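Local coordinates for protein ParB-C (Sulfolobus sp. NOB8H2, PDB 4RS7) that probably binds DNA through a dimeric, histone-like domain as part of the machinery that segregates the archaeal plasmid pNOB8, at residues A[11-14]-A[15-18]; A[54-57]-A[58-61]. One frame throughout, in Å; residues are numbered along the deposited sequence.

Interaction 1: residues A[11-14]-A[15-18]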
# COMPACT_ATOMS: atom_id res chain seq x y z
N PRO A 11 -9.59 1.01 16.87
CA PRO A 11 -9.81 1.30 18.29
C PRO A 11 -9.41 2.73 18.65
O PRO A 11 -10.00 3.31 19.56
CB PRO A 11 -8.89 0.31 19.00
CG PRO A 11 -8.73 -0.81 18.05
CD PRO A 11 -8.76 -0.19 16.68
N SER A 12 -8.42 3.28 17.96
CA SER A 12 -7.95 4.64 18.24
C SER A 12 -9.03 5.67 17.94
O SER A 12 -9.15 6.67 18.65
CB SER A 12 -6.69 4.96 17.43
OG SER A 12 -5.60 4.19 17.89
N ILE A 13 -9.80 5.43 16.89
CA ILE A 13 -10.87 6.34 16.49
C ILE A 13 -12.06 6.23 17.44
O ILE A 13 -12.66 7.24 17.82
CB ILE A 13 -11.32 6.08 15.04
CG1 ILE A 13 -10.15 6.32 14.08
CG2 ILE A 13 -12.50 6.97 14.69
CD1 ILE A 13 -9.67 7.76 14.03
N LYS A 14 -12.40 5.00 17.80
CA LYS A 14 -13.43 4.75 18.80
C LYS A 14 -13.13 5.53 20.08
O LYS A 14 -14.00 6.20 20.64
CB LYS A 14 -13.52 3.25 19.11
CG LYS A 14 -14.45 2.90 20.27
CD LYS A 14 -14.64 1.40 20.39
CE LYS A 14 -15.43 1.05 21.63
NZ LYS A 14 -16.61 1.93 21.78
N LYS A 15 -11.89 5.43 20.54
CA LYS A 15 -11.46 6.12 21.76
C LYS A 15 -11.64 7.64 21.64
O LYS A 15 -12.18 8.28 22.53
CB LYS A 15 -10.02 5.75 22.10
CG LYS A 15 -9.42 6.52 23.27
CD LYS A 15 -8.07 5.95 23.66
CE LYS A 15 -7.44 6.73 24.81
NZ LYS A 15 -6.42 5.93 25.54
N LEU A 16 -11.18 8.21 20.52
CA LEU A 16 -11.30 9.65 20.31
C LEU A 16 -12.76 10.11 20.36
O LEU A 16 -13.06 11.16 20.93
CB LEU A 16 -10.64 10.07 19.00
CG LEU A 16 -9.11 10.01 18.97
CD1 LEU A 16 -8.57 10.29 17.57
CD2 LEU A 16 -8.50 10.98 19.98
N VAL A 17 -13.67 9.34 19.77
CA VAL A 17 -15.09 9.67 19.84
C VAL A 17 -15.61 9.56 21.28
O VAL A 17 -16.29 10.45 21.77
CB VAL A 17 -15.93 8.78 18.91
CG1 VAL A 17 -17.42 8.97 19.19
CG2 VAL A 17 -15.61 9.06 17.45
N ASP A 18 -15.27 8.45 21.94
CA ASP A 18 -15.70 8.22 23.32
C ASP A 18 -15.18 9.30 24.27
O ASP A 18 -15.82 9.61 25.27
CB ASP A 18 -15.23 6.85 23.81
CG ASP A 18 -15.97 5.71 23.16
OD1 ASP A 18 -16.97 5.97 22.46
OD2 ASP A 18 -15.55 4.54 23.35
O HOH W 1 -18.09 3.97 20.85

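Interaction 2: residues A[54-57]-A[58-61]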
# COMPACT_ATOMS: atom_id res chain seq x y z
N LEU A 54 2.21 -12.35 -14.43
CA LEU A 54 2.06 -13.14 -15.65
C LEU A 54 3.42 -13.59 -16.14
O LEU A 54 3.62 -14.75 -16.50
CB LEU A 54 1.34 -12.34 -16.73
CG LEU A 54 -0.09 -11.89 -16.41
CD1 LEU A 54 -0.63 -11.02 -17.54
CD2 LEU A 54 -0.99 -13.09 -16.15
N LEU A 55 4.37 -12.65 -16.15
CA LEU A 55 5.74 -12.95 -16.53
C LEU A 55 6.32 -14.10 -15.71
O LEU A 55 6.86 -15.05 -16.26
CB LEU A 55 6.60 -11.69 -16.38
CG LEU A 55 8.10 -11.82 -16.64
CD1 LEU A 55 8.37 -12.19 -18.09
CD2 LEU A 55 8.81 -10.53 -16.26
N LEU A 56 6.19 -14.02 -14.39
CA LEU A 56 6.75 -15.04 -13.51
C LEU A 56 6.02 -16.37 -13.65
O LEU A 56 6.62 -17.43 -13.47
CB LEU A 56 6.73 -14.57 -12.06
CG LEU A 56 7.49 -13.26 -11.80
CD1 LEU A 56 7.33 -12.82 -10.36
CD2 LEU A 56 8.97 -13.44 -12.16
N LYS A 57 4.74 -16.31 -13.97
CA LYS A 57 3.96 -17.51 -14.22
C LYS A 57 4.55 -18.27 -15.39
O LYS A 57 4.72 -19.49 -15.33
CB LYS A 57 2.51 -17.15 -14.56
CG LYS A 57 1.47 -17.83 -13.72
CD LYS A 57 1.28 -17.06 -12.45
CE LYS A 57 -0.16 -17.06 -12.00
NZ LYS A 57 -0.22 -16.47 -10.66
N ARG A 58 4.84 -17.54 -16.46
CA ARG A 58 5.33 -18.13 -17.70
C ARG A 58 6.63 -18.89 -17.50
O ARG A 58 6.87 -19.90 -18.15
CB ARG A 58 5.52 -17.05 -18.77
CG ARG A 58 4.25 -16.29 -19.12
CD ARG A 58 4.49 -15.34 -20.28
NE ARG A 58 3.58 -14.20 -20.24
CZ ARG A 58 3.96 -12.93 -20.34
NH1 ARG A 58 5.24 -12.63 -20.50
NH2 ARG A 58 3.05 -11.96 -20.29
N ILE A 59 7.46 -18.41 -16.58
CA ILE A 59 8.76 -19.04 -16.36
C ILE A 59 8.72 -20.10 -15.26
O ILE A 59 9.76 -20.65 -14.89
CB ILE A 59 9.87 -18.00 -16.08
CG1 ILE A 59 9.61 -17.28 -14.76
CG2 ILE A 59 9.95 -17.00 -17.21
CD1 ILE A 59 10.71 -16.31 -14.39
N GLY A 60 7.53 -20.38 -14.74
CA GLY A 60 7.32 -21.54 -13.90
C GLY A 60 7.33 -21.34 -12.40
O GLY A 60 7.24 -22.32 -11.65
N LEU A 61 7.43 -20.10 -11.94
CA LEU A 61 7.45 -19.84 -10.50
C LEU A 61 6.16 -20.27 -9.83
O LEU A 61 5.08 -20.19 -10.42
CB LEU A 61 7.75 -18.37 -10.21
CG LEU A 61 9.24 -18.01 -10.11
CD1 LEU A 61 9.95 -18.26 -11.43
CD2 LEU A 61 9.41 -16.56 -9.68

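Interaction 1: residues A[11-14]-A[15-18]
Lys14 NZ is held twice by one carboxylate, once directly and once through a water. It gives a salt bridge to Asp18 OD2 at 3.2 Å, meeting the syn lone pair of that oxygen, the one on the side of OD1. The same nitrogen donates to a water 2.7 Å from Lys14 NZ, and the water in turn donates a hydrogen bond to Asp18 OD1, 2.8 Å away, so ammonium, water and both carboxylate oxygens close a ring. The lysine chain runs out straight as far as CE, with CG anti to the backbone N (chi1 173°), and then bends at its last torsion (chi4 45°), which turns NZ toward Asp18 OD2. On its way Lys14 CG passes 3.7 Å from Asp18 OD2, so that methylenes as well as the charge lie against the carboxylate. This is an i to i+4 ion pair on the short helix 11-18, set on an exposed face. Backbone bonds of the same spacing run beneath it; the one from Asp18 N to Lys14 O, 2.9 Å long, ties together the two residues that also pair through their side chains. Ile13 and Leu16 occupy a buried face instead, and their CD1 atoms approach to 4.5 Å. There the second subunit packs, its Ile69 against Ser12 and Ile13 and its Leu56 against Leu16, while Ser12 OG is hydrogen-bonded to Glu72 of that subunit. Val17, partly exposed, sets CG2 3.5 Å from Ile13 O and leans on Tyr7 of helix 2-9.

Interaction 2: residues A[54-57]-A[58-61]
Leu56 O receives the backbone N-H of Leu61 at 3.2 Å, and Lys57 O receives that of Gly60 at 3.0 Å. These two bonds close helix 52-58 with a Schellman motif, in which Gly60, at positive phi (98°), turns the chain out of the helix. They reach their acceptors differently: Leu61 N lies only 22° from the plane of the Leu56 carbonyl, whereas Gly60 N stands well above that of Lys57, away from its lone pairs. Ile59 N makes two weak bonds, to Leu55 O and Leu56 O, as the last turn gives way to the loop. Leu56 is also the centre of the apolar cluster beside the cap. Its CD2 meets Ile59 CD1 at 4.0 Å, the two side chains lying alongside and pointing the same way. Leu56 CD2 also touches Leu61 CD2, the two leucines crossing at a slant. Ile59 holds CG1 between its backbone N and carbonyl carbon (chi1 66°), which places this methylene 3.3 Å from Leu56 O and carries CD1 on to the leucine. On the exposed side Arg58 lies back along the preceding turn, where one guanidinium face has Leu54 C and Leu55 CA against it, both toward its rim. Its chain crosses that of Leu55 at about a right angle, and Arg58 NH1 comes to 4.0 Å from Leu55 CD1. Further out, Arg66 and Ile69 of helix 63-74 touch both Leu56 and Leu61, while Leu22 of the second subunit packs on Leu55 and Ile59. Lys57 turns its amine back along the helix, and its NZ forms a salt bridge with Asp53 OD2.

Both interactions are local to short helices, 11-18 for interaction 1 and 52-58 for interaction 2, on opposite sides of the chain's centre with their own centres about 45 Å apart. Interaction 1 lies within an uninterrupted helix and adds a charged pair to regular backbone bonding; interaction 2 lies where a helix stops, and its main features are a backbone cap and leucine-isoleucine packing. The first is partly buried, the second more of a surface contact. The two do not touch within one chain, but they meet across the dimer: Leu16 of one subunit packs against Leu56 and Leu61 of the other.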